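Local coordinates for methionine-binding lipoprotein metQ (Bacillus subtilis subsp. subtilis, PDB 4GOT), which binds methionine and probably passes it to the membrane permease of the MetNPQ ABC importer, and is also involved in methionine sulfoxide transport, at residues 45-50 with 63-68. Sequence-based numbering, arbitrary orientation.
With MSE (selenomethionine), chain B.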
loop_
_atom_site.group_PDB
_atom_site.type_symbol
_atom_site.label_atom_id
_atom_site.label_comp_id
_atom_site.label_asym_id
_atom_site.label_seq_id
_atom_site.Cartn_x
_atom_site.Cartn_y
_atom_site.Cartn_z
HETATM N N MSE A 45 -3.444 -9.026 9.151
HETATM C CA MSE A 45 -2.868 -10.342 9.359
HETATM C C MSE A 45 -1.346 -10.453 9.150
HETATM O O MSE A 45 -0.694 -11.347 9.723
HETATM C CB MSE A 45 -3.584 -11.379 8.471
HETATM C CG MSE A 45 -5.000 -11.566 8.900
HETATM SE SE MSE A 45 -5.849 -12.997 7.856
HETATM C CE MSE A 45 -4.769 -14.513 8.486
ATOM N N TYR A 46 -0.776 -9.576 8.328
ATOM C CA TYR A 46 0.586 -9.767 7.819
ATOM C C TYR A 46 1.647 -9.545 8.914
ATOM O O TYR A 46 2.510 -10.370 9.086
ATOM C CB TYR A 46 0.812 -8.859 6.607
ATOM C CG TYR A 46 0.018 -9.315 5.400
ATOM C CD1 TYR A 46 -1.291 -8.903 5.192
ATOM C CD2 TYR A 46 0.573 -10.200 4.473
ATOM C CE1 TYR A 46 -2.032 -9.375 4.083
ATOM C CE2 TYR A 46 -0.163 -10.684 3.393
ATOM C CZ TYR A 46 -1.455 -10.270 3.184
ATOM O OH TYR A 46 -2.132 -10.723 2.053
ATOM N N ASN A 47 1.565 -8.449 9.665
ATOM C CA ASN A 47 2.514 -8.192 10.761
ATOM C C ASN A 47 2.342 -9.168 11.904
ATOM O O ASN A 47 3.330 -9.568 12.552
ATOM C CB ASN A 47 2.388 -6.753 11.243
ATOM C CG ASN A 47 3.085 -5.788 10.310
ATOM O OD1 ASN A 47 4.091 -6.159 9.663
ATOM N ND2 ASN A 47 2.578 -4.560 10.218
ATOM N N LYS A 48 1.099 -9.590 12.144
ATOM C CA LYS A 48 0.832 -10.629 13.143
ATOM C C LYS A 48 1.552 -11.942 12.806
ATOM O O LYS A 48 2.176 -12.563 13.692
ATOM C CB LYS A 48 -0.669 -10.871 13.310
ATOM C CG LYS A 48 -1.000 -11.858 14.430
ATOM C CD LYS A 48 -2.422 -11.663 14.926
ATOM C CE LYS A 48 -2.594 -12.156 16.349
ATOM N NZ LYS A 48 -2.110 -13.556 16.456
ATOM N N ALA A 49 1.480 -12.356 11.539
ATOM C CA ALA A 49 2.116 -13.618 11.095
ATOM C C ALA A 49 3.646 -13.539 11.302
ATOM O O ALA A 49 4.268 -14.476 11.803
ATOM C CB ALA A 49 1.745 -13.925 9.633
ATOM N N LEU A 50 4.233 -12.383 10.964
ATOM C CA LEU A 50 5.663 -12.164 11.109
ATOM C C LEU A 50 6.071 -12.190 12.558
ATOM O O LEU A 50 6.943 -12.940 12.928
ATOM C CB LEU A 50 6.059 -10.815 10.485
ATOM C CG LEU A 50 7.522 -10.370 10.430
ATOM C CD1 LEU A 50 8.439 -11.427 9.817
ATOM C CD2 LEU A 50 7.581 -9.026 9.684
ATOM N N ILE A 63 6.153 2.333 5.348
ATOM C CA ILE A 63 6.741 2.635 6.660
ATOM C C ILE A 63 5.687 3.256 7.625
ATOM O O ILE A 63 5.616 2.840 8.775
ATOM C CB ILE A 63 8.037 3.502 6.553
ATOM C CG1 ILE A 63 9.209 2.716 5.942
ATOM C CG2 ILE A 63 8.431 4.143 7.901
ATOM C CD1 ILE A 63 10.243 3.607 5.275
ATOM N N PRO A 64 4.854 4.222 7.142
ATOM C CA PRO A 64 3.801 4.765 8.026
ATOM C C PRO A 64 2.855 3.661 8.544
ATOM O O PRO A 64 2.477 3.665 9.722
ATOM C CB PRO A 64 3.116 5.788 7.121
ATOM C CG PRO A 64 4.268 6.345 6.287
ATOM C CD PRO A 64 5.004 5.055 5.924
ATOM N N TYR A 65 2.528 2.689 7.701
ATOM C CA TYR A 65 1.655 1.625 8.156
ATOM C C TYR A 65 2.363 0.810 9.266
ATOM O O TYR A 65 1.766 0.486 10.286
ATOM C CB TYR A 65 1.230 0.724 7.011
ATOM C CG TYR A 65 0.148 -0.259 7.444
ATOM C CD1 TYR A 65 0.476 -1.481 7.956
ATOM C CD2 TYR A 65 -1.211 0.063 7.330
ATOM C CE1 TYR A 65 -0.494 -2.369 8.388
ATOM C CE2 TYR A 65 -2.199 -0.830 7.757
ATOM C CZ TYR A 65 -1.826 -2.049 8.290
ATOM O OH TYR A 65 -2.775 -2.987 8.676
ATOM N N LEU A 66 3.624 0.447 9.017
ATOM C CA LEU A 66 4.444 -0.323 9.966
ATOM C C LEU A 66 4.565 0.405 11.311
ATOM O O LEU A 66 4.360 -0.196 12.367
ATOM C CB LEU A 66 5.851 -0.625 9.380
ATOM C CG LEU A 66 6.776 -1.410 10.359
ATOM C CD1 LEU A 66 6.189 -2.793 10.748
ATOM C CD2 LEU A 66 8.179 -1.529 9.768
ATOM N N GLU A 67 4.848 1.718 11.254
ATOM C CA GLU A 67 4.944 2.535 12.475
ATOM C C GLU A 67 3.685 2.561 13.316
ATOM O O GLU A 67 3.738 2.336 14.549
ATOM C CB GLU A 67 5.369 3.960 12.128
ATOM C CG GLU A 67 6.820 3.980 11.755
ATOM C CD GLU A 67 7.302 5.365 11.446
ATOM O OE1 GLU A 67 6.494 6.317 11.561
ATOM O OE2 GLU A 67 8.486 5.467 11.086
ATOM N N GLN A 68 2.556 2.821 12.659
ATOM C CA GLN A 68 1.250 2.715 13.319
ATOM C C GLN A 68 1.016 1.349 13.959
ATOM O O GLN A 68 0.475 1.256 15.072
ATOM C CB GLN A 68 0.093 2.979 12.315
ATOM C CG GLN A 68 -1.314 2.898 12.937
ATOM C CD GLN A 68 -1.591 3.986 13.986
ATOM O OE1 GLN A 68 -0.997 5.056 13.963
ATOM N NE2 GLN A 68 -2.516 3.705 14.896
HETATM N N MSE B 300 0.038 -1.730 -1.117
HETATM C CA MSE B 300 -0.699 -0.674 -0.362
HETATM C C MSE B 300 -0.395 0.771 -0.882
HETATM O O MSE B 300 0.761 1.071 -1.014
HETATM O OXT MSE B 300 -1.239 1.668 -1.132
HETATM C CB MSE B 300 -0.291 -0.758 1.117
HETATM C CG MSE B 300 -1.139 0.020 2.073
HETATM SE SE MSE B 300 -0.417 0.030 3.916
HETATM C CE MSE B 300 -1.002 -1.909 4.458
#
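The methionine pocket of this solute-binding protein gets part of its wall from Tyr65 on helix 63-72, and Asn47 on helix 44-51 meets the edge of that ring, ND2 lying 4.2 Å from Tyr65 CE1. The amide and ring planes stand 35° apart. The Tyr65 ring is swung anti to the backbone N (chi1 -171°), which turns one face to the tail of the bound selenomethionine: its methyl CE sits over the ring centre, 3.4 Å above the plane, while the ligand SE comes within 3.5 Å of Tyr65 CD2. Replacing Tyr65 by an alanine is likely to leave the ligand's methyl and selenium without their aromatic platform and to open a gap beside the Asn47 amide. Both helices pack in one lobe of the two-lobed type 2 periplasmic-binding-protein fold, the lobe built on the mixed sheet that contains strand 57-62, and that strand runs directly into helix 63-72. Between the two helices the side chains of buried Asn47 and Leu66 cross at about a right angle, the amide's ND2 and OD1 each 4.1 Å from Leu66 CD1. Its polar needs are met by neighbours: OD1 accepts from Asn58, and ND2 donates to Gln61 and Glu69, bonds that fix the amide's rotation. Leu78 of strand 78-86 touches both Asn47 and Leu66.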